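Local coordinates for CIR protein (Plasmodium chabaudi chabaudi, PDB 6ZYV) that is of unknown function but belongs to the variant PIR antigens of malaria parasites, its ectodomain probably displayed on the surface of infected red blood cells, at residues 106-114 with 137-148. The protein carries 5 engineered substitutions. Sequence-based numbering, arbitrary orientation.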
# COMPACT_ATOMS: atom_id res chain seq x y z
N GLY A 106 1.89 16.30 0.05
CA GLY A 106 2.09 15.58 -1.21
C GLY A 106 3.32 14.72 -1.17
O GLY A 106 3.99 14.63 -0.13
N ILE A 107 3.69 14.14 -2.32
CA ILE A 107 4.91 13.32 -2.38
C ILE A 107 6.14 14.19 -2.06
O ILE A 107 7.02 13.73 -1.33
CB ILE A 107 5.02 12.50 -3.68
CG1 ILE A 107 3.91 11.43 -3.70
CG2 ILE A 107 6.40 11.85 -3.77
CD1 ILE A 107 3.47 11.04 -5.04
N HIS A 108 6.10 15.50 -2.43
CA HIS A 108 7.13 16.49 -2.13
C HIS A 108 7.30 16.76 -0.62
O HIS A 108 8.36 17.24 -0.23
CB HIS A 108 6.84 17.80 -2.88
CG HIS A 108 5.57 18.46 -2.44
ND1 HIS A 108 4.34 17.88 -2.70
CD2 HIS A 108 5.38 19.61 -1.76
CE1 HIS A 108 3.44 18.70 -2.17
NE2 HIS A 108 4.02 19.75 -1.60
N THR A 109 6.30 16.44 0.22
CA THR A 109 6.40 16.58 1.67
C THR A 109 6.51 15.22 2.39
O THR A 109 6.49 15.21 3.60
CB THR A 109 5.20 17.36 2.26
OG1 THR A 109 4.01 16.56 2.22
CG2 THR A 109 4.96 18.68 1.59
N LEU A 110 6.57 14.09 1.65
CA LEU A 110 6.65 12.76 2.23
C LEU A 110 7.86 12.56 3.16
O LEU A 110 7.67 12.08 4.28
CB LEU A 110 6.64 11.71 1.10
CG LEU A 110 6.96 10.26 1.46
CD1 LEU A 110 5.88 9.69 2.35
CD2 LEU A 110 7.10 9.43 0.22
N LYS A 111 9.09 12.91 2.71
CA LYS A 111 10.29 12.75 3.55
C LYS A 111 10.15 13.53 4.86
O LYS A 111 10.38 12.99 5.93
CB LYS A 111 11.56 13.16 2.78
CG LYS A 111 12.86 12.80 3.52
CD LYS A 111 14.07 12.72 2.56
CE LYS A 111 15.31 12.23 3.29
NZ LYS A 111 16.53 12.25 2.42
N ASN A 112 9.68 14.78 4.76
CA ASN A 112 9.44 15.65 5.90
C ASN A 112 8.35 15.08 6.83
O ASN A 112 8.56 15.06 8.04
CB ASN A 112 9.08 17.06 5.40
CG ASN A 112 8.82 18.04 6.51
OD1 ASN A 112 7.66 18.32 6.86
ND2 ASN A 112 9.88 18.55 7.13
N PHE A 113 7.22 14.62 6.29
CA PHE A 113 6.15 14.00 7.06
C PHE A 113 6.67 12.76 7.81
O PHE A 113 6.31 12.57 8.96
CB PHE A 113 4.94 13.63 6.16
CG PHE A 113 3.75 13.10 6.93
CD1 PHE A 113 3.65 11.76 7.24
CD2 PHE A 113 2.75 13.96 7.35
CE1 PHE A 113 2.59 11.30 8.00
CE2 PHE A 113 1.68 13.49 8.09
CZ PHE A 113 1.62 12.17 8.44
N TYR A 114 7.47 11.90 7.17
CA TYR A 114 7.99 10.69 7.81
C TYR A 114 8.84 11.04 9.03
O TYR A 114 8.63 10.48 10.10
CB TYR A 114 8.82 9.85 6.83
CG TYR A 114 8.82 8.37 7.17
CD1 TYR A 114 9.71 7.85 8.10
CD2 TYR A 114 7.93 7.49 6.56
CE1 TYR A 114 9.71 6.49 8.42
CE2 TYR A 114 7.93 6.14 6.86
CZ TYR A 114 8.80 5.64 7.81
OH TYR A 114 8.78 4.29 8.09
N LYS A 137 15.99 1.73 8.00
CA LYS A 137 15.96 3.14 7.64
C LYS A 137 16.38 3.32 6.15
O LYS A 137 15.75 4.09 5.44
CB LYS A 137 16.84 3.98 8.59
CG LYS A 137 16.78 5.49 8.32
CD LYS A 137 15.35 6.06 8.34
CE LYS A 137 15.30 7.49 7.83
NZ LYS A 137 13.91 7.98 7.65
N GLY A 138 17.33 2.52 5.69
CA GLY A 138 17.78 2.54 4.31
C GLY A 138 16.68 2.10 3.37
O GLY A 138 16.52 2.69 2.30
N ILE A 139 15.92 1.07 3.75
CA ILE A 139 14.77 0.57 2.99
C ILE A 139 13.72 1.69 2.89
O ILE A 139 13.25 1.98 1.80
CB ILE A 139 14.19 -0.71 3.66
CG1 ILE A 139 15.14 -1.91 3.47
CG2 ILE A 139 12.79 -1.04 3.12
CD1 ILE A 139 14.70 -3.21 4.21
N VAL A 140 13.36 2.30 4.03
CA VAL A 140 12.38 3.38 4.07
C VAL A 140 12.81 4.56 3.20
O VAL A 140 12.00 5.07 2.40
CB VAL A 140 12.11 3.83 5.52
CG1 VAL A 140 11.31 5.13 5.55
CG2 VAL A 140 11.41 2.75 6.29
N ASP A 141 14.08 4.97 3.33
CA ASP A 141 14.62 6.07 2.53
C ASP A 141 14.57 5.78 1.03
O ASP A 141 14.29 6.69 0.26
CB ASP A 141 16.06 6.39 2.95
CG ASP A 141 16.16 7.25 4.17
OD1 ASP A 141 15.18 7.99 4.47
OD2 ASP A 141 17.23 7.20 4.85
N LYS A 142 14.87 4.52 0.63
CA LYS A 142 14.85 4.14 -0.77
C LYS A 142 13.42 4.19 -1.28
O LYS A 142 13.21 4.69 -2.37
CB LYS A 142 15.40 2.72 -0.97
CG LYS A 142 16.40 2.59 -2.12
CD LYS A 142 15.98 3.12 -3.51
CE LYS A 142 17.24 3.56 -4.24
NZ LYS A 142 17.04 4.12 -5.62
N LYS A 143 12.44 3.72 -0.49
CA LYS A 143 11.04 3.74 -0.89
C LYS A 143 10.54 5.17 -1.03
O LYS A 143 9.85 5.46 -1.99
CB LYS A 143 10.16 2.88 0.05
CG LYS A 143 10.56 1.41 0.12
CD LYS A 143 10.48 0.69 -1.23
CE LYS A 143 10.89 -0.79 -1.18
NZ LYS A 143 10.59 -1.53 -2.47
N ILE A 144 10.95 6.08 -0.11
CA ILE A 144 10.56 7.50 -0.19
C ILE A 144 11.17 8.14 -1.45
O ILE A 144 10.47 8.85 -2.18
CB ILE A 144 10.96 8.25 1.12
CG1 ILE A 144 10.04 7.87 2.26
CG2 ILE A 144 11.00 9.78 0.93
CD1 ILE A 144 10.56 8.31 3.63
N ASP A 145 12.42 7.83 -1.73
CA ASP A 145 13.10 8.34 -2.91
C ASP A 145 12.45 7.82 -4.20
O ASP A 145 12.30 8.57 -5.16
CB ASP A 145 14.59 8.00 -2.86
CG ASP A 145 15.42 8.80 -3.85
OD1 ASP A 145 15.18 10.02 -3.97
OD2 ASP A 145 16.31 8.19 -4.50
N LEU A 146 12.01 6.55 -4.19
CA LEU A 146 11.30 5.96 -5.30
C LEU A 146 9.97 6.66 -5.53
O LEU A 146 9.61 6.87 -6.68
CB LEU A 146 11.07 4.47 -5.07
CG LEU A 146 12.24 3.58 -5.41
CD1 LEU A 146 11.99 2.17 -4.92
CD2 LEU A 146 12.58 3.66 -6.94
N MET A 147 9.25 7.04 -4.47
CA MET A 147 7.98 7.76 -4.63
C MET A 147 8.21 9.12 -5.27
O MET A 147 7.41 9.52 -6.11
CB MET A 147 7.20 7.87 -3.30
CG MET A 147 6.88 6.52 -2.66
SD MET A 147 5.70 5.49 -3.54
CE MET A 147 6.77 4.39 -4.45
N ASN A 148 9.31 9.80 -4.90
CA ASN A 148 9.69 11.09 -5.46
C ASN A 148 10.16 10.97 -6.89
O ASN A 148 9.83 11.83 -7.69
CB ASN A 148 10.76 11.77 -4.59
CG ASN A 148 10.14 12.53 -3.45
OD1 ASN A 148 9.81 13.72 -3.60
ND2 ASN A 148 9.93 11.85 -2.32
O HOH W 1 9.44 13.98 -0.08
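Ile107, Leu110 and Tyr114 start their side chains toward helix 137-148, and helix 110-114 runs roughly antiparallel to it, the short axes 10.5 Å apart at an angle of 149°. The pair belongs to the all-helical PIR ectodomain and packs against helix 81-101 through Leu110 and Met147.

Ile144 sits in the middle. Its CG1 meets Leu110 CD2 at 3.9 Å, its CG2 touches Lys111 CB, and its CD1 reaches Tyr114 CG obliquely. The CB of Met147 lies against the same Leu110 methyl, while the Met147 chain bends away beyond CG.

One turn earlier, Val140 CG1 points over a face of the Tyr114 ring, a CH-pi contact 3.7 Å from the ring centroid. Val140 places this methyl anti to its own backbone N (chi1 169°). Tyr114 OH is hydrogen-bonded to the hydroxyl of Tyr124.

At the other end, Ile107 CG2 packs on the Asn148 amide. That amide is tied back to its own helix by a nearly straight bond from ND2 to Ile144 O (170°). A water bridges the segments: it donates to Ile107 O at 2.7 Å and accepts from Lys111 N and, at 3.1 Å, from Asn148 ND2.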